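Side-chain contacts in putative isomerase (Streptomyces coelicolor A3, PDB 2OQH), which is a putative isomerase of the enolase superfamily that probably acts on a sugar acid, possibly as a glucarate dehydratase: residues A137-A142 / K149-H154; E153-V158 / E187-V192; F164-L169 / S320-S325; A180-V185 / L194-N199. All coordinates share one frame; numbering follows the deposited sequence.

The four contacts lie in the TIM-barrel domain and on the same side of the chain's centre. Interactions 1 and 2 follow one another along helix 147-162, their centres about 12 Å apart, and join it first to the loop before it and then to the end of helix 175-188. That second helix packs on strand 193-197 in interaction 4, centred about 11 Å from interaction 2. Interaction 3, about 13 Å from both 2 and 4, joins strand 166-170 to the region of strand 323-324, whose segment comes last in the chain. Together they run from the outer helical layer, near the surface, through its packing on the sheet and into the barrel interior.

Interaction 1: A137-A142 / K149-H154; sequences ADAPGA and KAMAEH
The loop leading from barrel strand 127-134 to helix 147-162 folds back on that helix, bringing Asp138 against His154 and Ala139 against Ala150. The Asp138 side chain lies over one face of the imidazole, displaced toward its rim. Its CB sits 3.8 Å from the centroid of the His154 ring, 24° off the ring normal, which makes a CH-pi contact. Asp138 CG comes within 3.3 Å of His154 NE2, with the carboxylate plane tilted 36° from the ring. His154 carries CG anti to its own backbone N (chi1 -178°), which extends the imidazole from the helix toward the loop. The polar end of Asp138 is held by its own side of the contact, since OD2 accepts a hydrogen bond from Thr135 N.

Farther along, three methyl groups close the seam. Ala150 CB lies 3.8 Å from Ala139 CB and equally far from Ala142 CB, bridging the two loop residues. The selenium of selenomethionine Met151, carried round by bends at chi2 and chi3, reaches to 4.1 Å from Ala139 CB. A partly exposed acid-imidazole pair thus borders a small apolar patch, and the nearby carboxylate would probably favour a protonated His154.

Interaction 2: E153-V158 / E187-V192; sequences EHAVRV and EALPGV
The side chains of Val156 and Leu189 meet at a slant, across the groove between helix 147-162 and the C-terminal end of helix 175-188. Leu189 is the forked partner. Its CD1 methyl lies 3.9 Å from Ala155 CB, while its CD2 methyl turns to Val156 and lies 4.0 Å from CG2, so the fork spans two consecutive residues of the opposing helix. The valine meets it with a single branch. Because CG1 stands anti to the backbone N (chi1 174°), CG2 is the methyl turned to the other helix, where it also comes within 3.8 Å of Ala188 CB. Val156 CG2 therefore has Ala188 and Leu189 as neighbours at once.

Leu189 is the first residue to leave helical geometry, and it opens a type I beta turn that ends at Val192. Arg186 steadies this exit, its NH1 donating hydrogen bonds to the carbonyl oxygens of both Leu189 and Val192. On the other helix Val159 extends the apolar surface beneath Leu189, and Ala152 adds a methyl beside Ala188. The touching pairs across the seam are all carbon against carbon, which implies that dispersion and the exclusion of water, not directional bonding, hold it together.

Interaction 3: F164-L169 / S320-S325; sequences FDAVKL and SRAIDS
The apolar part of this contact is a single pair of methyl groups, Ala166 CB and Ala322 CB, 4.0 Å apart inside the barrel. Ala166 begins strand 166-170 and Ala322 precedes the short strand 323-324. Both strands flank strand 127-134 in the sheet, so the methyls meet across the interior face of that intervening strand.

The polar part lies two residues further along each segment, where the side chains of Lys168 and Asp324 cross at about a right angle. It is the aliphatic portion of the lysine that touches the carboxylate. Lys168 CD lies 3.8 Å from Asp324 OD1, and Lys168 CE is 3.7 Å from Asp324 OD2. The chain runs extended until chi4 (-70°) bends its end, leaving NZ 4.4 Å from Asp324 OD2, beyond a salt bridge. Each charge also has a weak, long ion pair: Lys168 NZ with Asp197, and Asp324 OD1 with Arg195 NH1.

Lys168 opens a Lys-X-Lys sequence on its strand, as in relatives of the mandelate racemase group, where this region lines the active site. The contact is therefore loosely electrostatic and long-range, with the lysine's methylenes rather than its NZ against the carboxylate, and Glu223 touching both side chains.

Interaction 4: A180-V185 / L194-N199; sequences AILRAV and LRVDPN
The flat groups at this interface are peptide carbonyls rather than rings: Leu182 O is approached by Leu194 CD2 at 3.9 Å, and Arg195 O has Leu182 CD2 at 4.1 Å. Methyl groups thus lie against backbone oxygens from both segments. The setting is a beta-alpha-beta crossover of the TIM barrel, in which helix 175-188 covers the outside of strand 193-197. The short helical and strand axes run nearly antiparallel, at 165°, and come within 10.1 Å of each other, a separation filled by branched aliphatic side chains.

Leu182 is the central wedge. Its CD1 methyl presses on Val196, 3.7 Å from CB, with the two side chains crossing at about a right angle. With chi1 of Val196 at 55°, which sets CG1 between the backbone N and the carbonyl carbon, both valine methyls lie close to Leu182 CD1. The other leucine branch turns to the start of the strand, where Leu182 CD2 and Leu194 CD2 are 4.1 Å apart. One helical turn on, Val185 CG1 meets Leu194 CD1 at 4.0 Å, so the two methyls of Leu194 are divided between Leu182 and Val185. Leu169 of the neighbouring strand packs beside Leu182 and continues the layer.

Arg195 points the opposite way, into the barrel, where its NE makes a salt bridge with Glu220 and its NH2 bonds to Ala322 O. Where the strand ends, an Asx turn shapes the chain: Asn199 N donates to Asp197 OD1 at 2.9 Å, meeting the anti side of the carboxylate 30° out of its plane.

Interaction 1: A137-A142 / K149-H154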
loop_
_atom_site.group_PDB
_atom_site.type_symbol
_atom_site.label_atom_id
_atom_site.label_comp_id
_atom_site.label_asym_id
_atom_site.label_seq_id
_atom_site.Cartn_x
_atom_site.Cartn_y
_atom_site.Cartn_z
ATOM N N ALA A 137 4.655 20.160 3.996
ATOM C CA ALA A 137 4.627 20.799 2.689
ATOM C C ALA A 137 3.261 21.405 2.408
ATOM O O ALA A 137 3.079 22.054 1.379
ATOM C CB ALA A 137 4.977 19.793 1.599
ATOM N N ASP A 138 2.299 21.186 3.305
ATOM C CA ASP A 138 0.957 21.738 3.114
ATOM C C ASP A 138 0.824 23.127 3.731
ATOM O O ASP A 138 -0.184 23.799 3.542
ATOM C CB ASP A 138 -0.114 20.819 3.720
ATOM C CG ASP A 138 -0.318 19.544 2.918
ATOM O OD1 ASP A 138 -0.314 19.621 1.672
ATOM O OD2 ASP A 138 -0.503 18.467 3.531
ATOM N N ALA A 139 1.840 23.547 4.479
ATOM C CA ALA A 139 1.834 24.861 5.114
ATOM C C ALA A 139 3.142 25.577 4.795
ATOM O O ALA A 139 3.930 25.872 5.688
ATOM C CB ALA A 139 1.674 24.711 6.617
ATOM N N PRO A 140 3.383 25.865 3.508
ATOM C CA PRO A 140 4.596 26.544 3.046
ATOM C C PRO A 140 4.930 27.838 3.788
ATOM O O PRO A 140 6.080 28.058 4.168
ATOM C CB PRO A 140 4.311 26.781 1.563
ATOM C CG PRO A 140 3.479 25.586 1.203
ATOM C CD PRO A 140 2.509 25.546 2.363
ATOM N N GLY A 141 3.928 28.681 4.015
ATOM C CA GLY A 141 4.184 29.943 4.693
ATOM C C GLY A 141 4.434 29.880 6.191
ATOM O O GLY A 141 5.171 30.708 6.741
ATOM N N ALA A 142 3.836 28.899 6.858
ATOM C CA ALA A 142 3.978 28.773 8.306
ATOM C C ALA A 142 5.410 28.808 8.847
ATOM O O ALA A 142 6.340 28.285 8.239
ATOM C CB ALA A 142 3.279 27.505 8.781
ATOM N N LYS A 149 -0.762 25.339 14.164
ATOM C CA LYS A 149 -2.107 25.850 13.877
ATOM C C LYS A 149 -2.408 25.714 12.385
ATOM O O LYS A 149 -3.528 25.375 11.984
ATOM C CB LYS A 149 -2.197 27.328 14.271
ATOM C CG LYS A 149 -3.618 27.892 14.387
ATOM C CD LYS A 149 -3.560 29.412 14.586
ATOM C CE LYS A 149 -4.834 29.963 15.204
ATOM N NZ LYS A 149 -5.011 29.451 16.596
ATOM N N ALA A 150 -1.398 25.987 11.570
ATOM C CA ALA A 150 -1.536 25.911 10.124
ATOM C C ALA A 150 -1.926 24.505 9.687
ATOM O O ALA A 150 -2.829 24.329 8.868
ATOM C CB ALA A 150 -0.224 26.325 9.457
HETATM N N MSE A 151 -1.238 23.509 10.239
HETATM C CA MSE A 151 -1.500 22.114 9.909
HETATM C C MSE A 151 -2.880 21.686 10.397
HETATM O O MSE A 151 -3.593 20.983 9.691
HETATM C CB MSE A 151 -0.424 21.214 10.529
HETATM C CG MSE A 151 0.994 21.459 10.018
HETATM SE SE MSE A 151 1.260 20.916 8.164
HETATM C CE MSE A 151 1.461 19.006 8.462
ATOM N N ALA A 152 -3.255 22.116 11.599
ATOM C CA ALA A 152 -4.555 21.769 12.168
ATOM C C ALA A 152 -5.687 22.293 11.283
ATOM O O ALA A 152 -6.676 21.597 11.048
ATOM C CB ALA A 152 -4.673 22.340 13.573
ATOM N N GLU A 153 -5.544 23.526 10.802
ATOM C CA GLU A 153 -6.547 24.120 9.922
ATOM C C GLU A 153 -6.636 23.306 8.637
ATOM O O GLU A 153 -7.726 22.988 8.168
ATOM C CB GLU A 153 -6.175 25.564 9.584
ATOM C CG GLU A 153 -6.676 26.585 10.586
ATOM C CD GLU A 153 -6.056 27.950 10.369
ATOM O OE1 GLU A 153 -6.021 28.422 9.209
ATOM O OE2 GLU A 153 -5.601 28.551 11.364
ATOM N N HIS A 154 -5.480 22.973 8.070
ATOM C CA HIS A 154 -5.447 22.187 6.844
ATOM C C HIS A 154 -6.072 20.818 7.073
ATOM O O HIS A 154 -6.806 20.314 6.230
ATOM C CB HIS A 154 -4.013 21.997 6.358
ATOM C CG HIS A 154 -3.917 21.232 5.077
ATOM N ND1 HIS A 154 -4.414 21.715 3.885
ATOM C CD2 HIS A 154 -3.408 20.008 4.805
ATOM C CE1 HIS A 154 -4.214 20.820 2.933
ATOM N NE2 HIS A 154 -3.605 19.776 3.465
#

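Interaction 2: E153-V158 / E187-V192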
loop_
_atom_site.group_PDB
_atom_site.type_symbol
_atom_site.label_atom_id
_atom_site.label_comp_id
_atom_site.label_asym_id
_atom_site.label_seq_id
_atom_site.Cartn_x
_atom_site.Cartn_y
_atom_site.Cartn_z
ATOM N N GLU A 153 -5.544 23.526 10.802
ATOM C CA GLU A 153 -6.547 24.120 9.922
ATOM C C GLU A 153 -6.636 23.306 8.637
ATOM O O GLU A 153 -7.726 22.988 8.168
ATOM C CB GLU A 153 -6.175 25.564 9.584
ATOM C CG GLU A 153 -6.676 26.585 10.586
ATOM C CD GLU A 153 -6.056 27.950 10.369
ATOM O OE1 GLU A 153 -6.021 28.422 9.209
ATOM O OE2 GLU A 153 -5.601 28.551 11.364
ATOM N N HIS A 154 -5.480 22.973 8.070
ATOM C CA HIS A 154 -5.447 22.187 6.844
ATOM C C HIS A 154 -6.072 20.818 7.073
ATOM O O HIS A 154 -6.806 20.314 6.230
ATOM C CB HIS A 154 -4.013 21.997 6.358
ATOM C CG HIS A 154 -3.917 21.232 5.077
ATOM N ND1 HIS A 154 -4.414 21.715 3.885
ATOM C CD2 HIS A 154 -3.408 20.008 4.805
ATOM C CE1 HIS A 154 -4.214 20.820 2.933
ATOM N NE2 HIS A 154 -3.605 19.776 3.465
ATOM N N ALA A 155 -5.770 20.223 8.224
ATOM C CA ALA A 155 -6.300 18.917 8.575
ATOM C C ALA A 155 -7.822 18.977 8.597
ATOM O O ALA A 155 -8.498 18.142 7.992
ATOM C CB ALA A 155 -5.762 18.483 9.945
ATOM N N VAL A 156 -8.363 19.973 9.289
ATOM C CA VAL A 156 -9.807 20.123 9.372
ATOM C C VAL A 156 -10.443 20.271 7.986
ATOM O O VAL A 156 -11.515 19.721 7.737
ATOM C CB VAL A 156 -10.190 21.337 10.242
ATOM C CG1 VAL A 156 -11.692 21.557 10.204
ATOM C CG2 VAL A 156 -9.729 21.099 11.677
ATOM N N ARG A 157 -9.774 20.999 7.095
ATOM C CA ARG A 157 -10.261 21.225 5.730
ATOM C C ARG A 157 -10.330 19.916 4.955
ATOM O O ARG A 157 -11.349 19.603 4.332
ATOM C CB ARG A 157 -9.335 22.191 4.972
ATOM C CG ARG A 157 -9.340 23.628 5.473
ATOM C CD ARG A 157 -10.683 24.326 5.223
ATOM N NE ARG A 157 -11.256 24.845 6.470
ATOM C CZ ARG A 157 -12.448 25.434 6.568
ATOM N NH1 ARG A 157 -13.212 25.588 5.486
ATOM N NH2 ARG A 157 -12.886 25.858 7.753
ATOM N N VAL A 158 -9.234 19.164 4.996
ATOM C CA VAL A 158 -9.144 17.888 4.294
ATOM C C VAL A 158 -10.191 16.898 4.771
ATOM O O VAL A 158 -10.820 16.212 3.965
ATOM C CB VAL A 158 -7.756 17.248 4.480
ATOM C CG1 VAL A 158 -7.714 15.881 3.805
ATOM C CG2 VAL A 158 -6.692 18.154 3.897
ATOM N N GLU A 187 -6.449 18.429 18.933
ATOM C CA GLU A 187 -7.323 19.386 19.606
ATOM C C GLU A 187 -8.406 19.859 18.636
ATOM O O GLU A 187 -9.550 20.074 19.037
ATOM C CB GLU A 187 -6.525 20.587 20.119
ATOM C CG GLU A 187 -7.205 21.340 21.268
ATOM C CD GLU A 187 -6.417 22.562 21.720
ATOM O OE1 GLU A 187 -6.501 23.610 21.037
ATOM O OE2 GLU A 187 -5.702 22.473 22.750
ATOM N N ALA A 188 -8.049 19.984 17.359
ATOM C CA ALA A 188 -8.989 20.437 16.332
ATOM C C ALA A 188 -9.887 19.333 15.778
ATOM O O ALA A 188 -10.945 19.617 15.224
ATOM C CB ALA A 188 -8.231 21.095 15.188
ATOM N N LEU A 189 -9.450 18.082 15.916
ATOM C CA LEU A 189 -10.202 16.921 15.432
ATOM C C LEU A 189 -10.204 15.852 16.526
ATOM O O LEU A 189 -9.466 14.865 16.457
ATOM C CB LEU A 189 -9.555 16.365 14.156
ATOM C CG LEU A 189 -9.600 17.296 12.940
ATOM C CD1 LEU A 189 -8.741 16.752 11.808
ATOM C CD2 LEU A 189 -11.032 17.450 12.495
ATOM N N PRO A 190 -11.040 16.041 17.556
ATOM C CA PRO A 190 -11.147 15.114 18.679
ATOM C C PRO A 190 -11.479 13.669 18.330
ATOM O O PRO A 190 -10.992 12.751 18.989
ATOM C CB PRO A 190 -12.233 15.749 19.543
ATOM C CG PRO A 190 -12.122 17.211 19.224
ATOM C CD PRO A 190 -11.945 17.189 17.744
ATOM N N GLY A 191 -12.290 13.461 17.296
ATOM C CA GLY A 191 -12.695 12.107 16.954
ATOM C C GLY A 191 -12.122 11.415 15.735
ATOM O O GLY A 191 -12.605 10.353 15.346
ATOM N N VAL A 192 -11.099 11.985 15.121
ATOM C CA VAL A 192 -10.528 11.346 13.952
ATOM C C VAL A 192 -9.454 10.351 14.395
ATOM O O VAL A 192 -8.824 10.536 15.437
ATOM C CB VAL A 192 -9.881 12.393 13.015
ATOM C CG1 VAL A 192 -8.551 12.861 13.590
ATOM C CG2 VAL A 192 -9.688 11.810 11.636
#

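Interaction 3: F164-L169 / S320-S325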
loop_
_atom_site.group_PDB
_atom_site.type_symbol
_atom_site.label_atom_id
_atom_site.label_comp_id
_atom_site.label_asym_id
_atom_site.label_seq_id
_atom_site.Cartn_x
_atom_site.Cartn_y
_atom_site.Cartn_z
ATOM N N PHE A 164 -12.672 11.845 5.235
ATOM C CA PHE A 164 -11.728 10.835 5.731
ATOM C C PHE A 164 -11.976 10.433 7.189
ATOM O O PHE A 164 -12.239 11.282 8.031
ATOM C CB PHE A 164 -10.298 11.374 5.620
ATOM C CG PHE A 164 -9.842 11.634 4.207
ATOM C CD1 PHE A 164 -9.343 10.600 3.420
ATOM C CD2 PHE A 164 -9.898 12.919 3.663
ATOM C CE1 PHE A 164 -8.901 10.838 2.110
ATOM C CE2 PHE A 164 -9.459 13.166 2.356
ATOM C CZ PHE A 164 -8.959 12.122 1.580
ATOM N N ASP A 165 -11.869 9.143 7.495
ATOM C CA ASP A 165 -12.066 8.687 8.871
ATOM C C ASP A 165 -10.741 8.716 9.627
ATOM O O ASP A 165 -10.709 8.636 10.859
ATOM C CB ASP A 165 -12.587 7.253 8.915
ATOM C CG ASP A 165 -13.802 7.037 8.049
ATOM O OD1 ASP A 165 -14.673 7.934 7.980
ATOM O OD2 ASP A 165 -13.892 5.942 7.453
ATOM N N ALA A 166 -9.647 8.813 8.885
ATOM C CA ALA A 166 -8.330 8.818 9.502
ATOM C C ALA A 166 -7.396 9.826 8.867
ATOM O O ALA A 166 -7.513 10.137 7.681
ATOM C CB ALA A 166 -7.719 7.427 9.415
ATOM N N VAL A 167 -6.465 10.331 9.672
ATOM C CA VAL A 167 -5.478 11.296 9.211
ATOM C C VAL A 167 -4.091 10.818 9.615
ATOM O O VAL A 167 -3.903 10.299 10.711
ATOM C CB VAL A 167 -5.703 12.694 9.833
ATOM C CG1 VAL A 167 -4.562 13.622 9.433
ATOM C CG2 VAL A 167 -7.037 13.267 9.370
ATOM N N LYS A 168 -3.121 11.001 8.734
ATOM C CA LYS A 168 -1.765 10.576 9.025
ATOM C C LYS A 168 -0.758 11.682 8.736
ATOM O O LYS A 168 -0.741 12.253 7.646
ATOM C CB LYS A 168 -1.446 9.327 8.202
ATOM C CG LYS A 168 -0.005 8.867 8.233
ATOM C CD LYS A 168 0.097 7.536 7.498
ATOM C CE LYS A 168 1.516 7.163 7.177
ATOM N NZ LYS A 168 2.075 8.048 6.132
ATOM N N LEU A 169 0.071 11.991 9.726
ATOM C CA LEU A 169 1.091 13.023 9.578
ATOM C C LEU A 169 2.451 12.431 9.222
ATOM O O LEU A 169 2.912 11.480 9.855
ATOM C CB LEU A 169 1.234 13.829 10.872
ATOM C CG LEU A 169 2.417 14.808 10.917
ATOM C CD1 LEU A 169 2.200 15.948 9.919
ATOM C CD2 LEU A 169 2.563 15.358 12.320
ATOM N N SER A 320 -9.783 -4.147 8.693
ATOM C CA SER A 320 -10.944 -3.346 9.052
ATOM C C SER A 320 -10.663 -1.869 9.302
ATOM O O SER A 320 -11.542 -1.139 9.761
ATOM C CB SER A 320 -11.577 -3.929 10.305
ATOM O OG SER A 320 -10.643 -3.906 11.373
ATOM N N ARG A 321 -9.452 -1.429 9.000
ATOM C CA ARG A 321 -9.068 -0.041 9.233
ATOM C C ARG A 321 -9.089 0.778 7.953
ATOM O O ARG A 321 -9.197 0.230 6.858
ATOM C CB ARG A 321 -7.655 0.005 9.817
ATOM C CG ARG A 321 -7.498 -0.732 11.140
ATOM C CD ARG A 321 -6.050 -1.159 11.347
ATOM N NE ARG A 321 -5.843 -1.850 12.623
ATOM C CZ ARG A 321 -5.415 -1.266 13.738
ATOM N NH1 ARG A 321 -5.142 0.035 13.745
ATOM N NH2 ARG A 321 -5.250 -1.985 14.845
ATOM N N ALA A 322 -8.993 2.095 8.095
ATOM C CA ALA A 322 -8.947 2.955 6.923
ATOM C C ALA A 322 -7.531 2.765 6.397
ATOM O O ALA A 322 -6.574 3.094 7.084
ATOM C CB ALA A 322 -9.174 4.407 7.316
ATOM N N ILE A 323 -7.396 2.228 5.189
ATOM C CA ILE A 323 -6.073 1.978 4.618
ATOM C C ILE A 323 -5.384 3.235 4.124
ATOM O O ILE A 323 -6.020 4.273 3.954
ATOM C CB ILE A 323 -6.144 1.007 3.416
ATOM C CG1 ILE A 323 -6.875 1.683 2.253
ATOM C CG2 ILE A 323 -6.851 -0.285 3.820
ATOM C CD1 ILE A 323 -6.838 0.895 0.940
ATOM N N ASP A 324 -4.073 3.130 3.912
ATOM C CA ASP A 324 -3.285 4.233 3.375
ATOM C C ASP A 324 -3.491 4.140 1.877
ATOM O O ASP A 324 -3.434 3.054 1.305
ATOM C CB ASP A 324 -1.794 4.063 3.684
ATOM C CG ASP A 324 -1.419 4.561 5.068
ATOM O OD1 ASP A 324 -2.276 5.181 5.736
ATOM O OD2 ASP A 324 -0.255 4.346 5.482
ATOM N N SER A 325 -3.751 5.266 1.232
ATOM C CA SER A 325 -3.964 5.242 -0.204
ATOM C C SER A 325 -3.775 6.615 -0.789
ATOM O O SER A 325 -4.431 7.567 -0.377
ATOM C CB SER A 325 -5.372 4.743 -0.538
ATOM O OG SER A 325 -5.631 4.865 -1.933
#

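Interaction 4: A180-V185 / L194-N199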
loop_
_atom_site.group_PDB
_atom_site.type_symbol
_atom_site.label_atom_id
_atom_site.label_comp_id
_atom_site.label_asym_id
_atom_site.label_seq_id
_atom_site.Cartn_x
_atom_site.Cartn_y
_atom_site.Cartn_z
ATOM N N ALA A 180 4.219 18.774 18.362
ATOM C CA ALA A 180 3.476 20.033 18.441
ATOM C C ALA A 180 2.325 20.013 17.440
ATOM O O ALA A 180 1.212 20.425 17.754
ATOM C CB ALA A 180 4.406 21.210 18.151
ATOM N N ILE A 181 2.607 19.531 16.237
ATOM C CA ILE A 181 1.601 19.444 15.185
ATOM C C ILE A 181 0.471 18.502 15.570
ATOM O O ILE A 181 -0.708 18.851 15.461
ATOM C CB ILE A 181 2.225 18.945 13.866
ATOM C CG1 ILE A 181 3.167 20.009 13.313
ATOM C CG2 ILE A 181 1.138 18.603 12.857
ATOM C CD1 ILE A 181 3.934 19.559 12.108
ATOM N N LEU A 182 0.830 17.302 16.017
ATOM C CA LEU A 182 -0.168 16.313 16.402
ATOM C C LEU A 182 -1.099 16.815 17.505
ATOM O O LEU A 182 -2.297 16.535 17.485
ATOM C CB LEU A 182 0.524 15.011 16.824
ATOM C CG LEU A 182 1.287 14.323 15.686
ATOM C CD1 LEU A 182 2.172 13.215 16.236
ATOM C CD2 LEU A 182 0.291 13.780 14.662
ATOM N N ARG A 183 -0.556 17.560 18.463
ATOM C CA ARG A 183 -1.370 18.093 19.554
ATOM C C ARG A 183 -2.424 19.037 18.990
ATOM O O ARG A 183 -3.590 18.982 19.376
ATOM C CB ARG A 183 -0.497 18.846 20.565
ATOM C CG ARG A 183 0.311 17.944 21.472
ATOM C CD ARG A 183 1.352 18.722 22.252
ATOM N NE ARG A 183 2.030 17.868 23.223
ATOM C CZ ARG A 183 3.165 18.185 23.836
ATOM N NH1 ARG A 183 3.762 19.346 23.579
ATOM N NH2 ARG A 183 3.710 17.335 24.701
ATOM N N ALA A 184 -1.999 19.898 18.068
ATOM C CA ALA A 184 -2.888 20.866 17.432
ATOM C C ALA A 184 -3.956 20.146 16.616
ATOM O O ALA A 184 -5.144 20.455 16.718
ATOM C CB ALA A 184 -2.087 21.793 16.537
ATOM N N VAL A 185 -3.533 19.181 15.807
ATOM C CA VAL A 185 -4.479 18.441 14.995
ATOM C C VAL A 185 -5.508 17.726 15.861
ATOM O O VAL A 185 -6.702 17.792 15.584
ATOM C CB VAL A 185 -3.763 17.416 14.089
ATOM C CG1 VAL A 185 -4.786 16.570 13.333
ATOM C CG2 VAL A 185 -2.878 18.148 13.107
ATOM N N LEU A 194 -6.024 9.264 14.388
ATOM C CA LEU A 194 -4.795 9.978 14.067
ATOM C C LEU A 194 -3.542 9.101 14.133
ATOM O O LEU A 194 -3.392 8.289 15.049
ATOM C CB LEU A 194 -4.660 11.165 15.020
ATOM C CG LEU A 194 -3.551 12.180 14.768
ATOM C CD1 LEU A 194 -3.695 12.768 13.383
ATOM C CD2 LEU A 194 -3.638 13.279 15.821
ATOM N N ARG A 195 -2.644 9.293 13.166
ATOM C CA ARG A 195 -1.403 8.522 13.071
ATOM C C ARG A 195 -0.219 9.424 12.716
ATOM O O ARG A 195 -0.405 10.537 12.245
ATOM C CB ARG A 195 -1.530 7.467 11.966
ATOM C CG ARG A 195 -2.817 6.667 11.978
ATOM C CD ARG A 195 -3.029 5.970 10.638
ATOM N NE ARG A 195 -4.310 5.269 10.574
ATOM C CZ ARG A 195 -4.811 4.722 9.470
ATOM N NH1 ARG A 195 -4.140 4.790 8.322
ATOM N NH2 ARG A 195 -5.987 4.112 9.512
ATOM N N VAL A 196 0.997 8.937 12.949
ATOM C CA VAL A 196 2.199 9.687 12.592
ATOM C C VAL A 196 3.246 8.710 12.055
ATOM O O VAL A 196 3.479 7.644 12.627
ATOM C CB VAL A 196 2.769 10.489 13.784
ATOM C CG1 VAL A 196 3.016 9.583 14.957
ATOM C CG2 VAL A 196 4.046 11.187 13.368
ATOM N N ASP A 197 3.861 9.075 10.937
ATOM C CA ASP A 197 4.853 8.222 10.298
ATOM C C ASP A 197 6.155 8.970 10.057
ATOM O O ASP A 197 6.289 9.681 9.069
ATOM C CB ASP A 197 4.299 7.715 8.962
ATOM C CG ASP A 197 5.172 6.657 8.324
ATOM O OD1 ASP A 197 6.322 6.457 8.769
ATOM O OD2 ASP A 197 4.700 6.021 7.354
ATOM N N PRO A 198 7.132 8.824 10.969
ATOM C CA PRO A 198 8.434 9.489 10.841
ATOM C C PRO A 198 9.343 8.773 9.843
ATOM O O PRO A 198 10.458 9.221 9.570
ATOM C CB PRO A 198 9.003 9.425 12.262
ATOM C CG PRO A 198 7.779 9.328 13.130
ATOM C CD PRO A 198 6.928 8.356 12.351
ATOM N N ASN A 199 8.866 7.655 9.304
ATOM C CA ASN A 199 9.651 6.881 8.345
ATOM C C ASN A 199 11.023 6.551 8.902
ATOM O O ASN A 199 12.044 6.715 8.236
ATOM C CB ASN A 199 9.788 7.643 7.027
ATOM C CG ASN A 199 8.478 7.720 6.272
ATOM O OD1 ASN A 199 7.954 6.700 5.810
ATOM N ND2 ASN A 199 7.932 8.924 6.152
#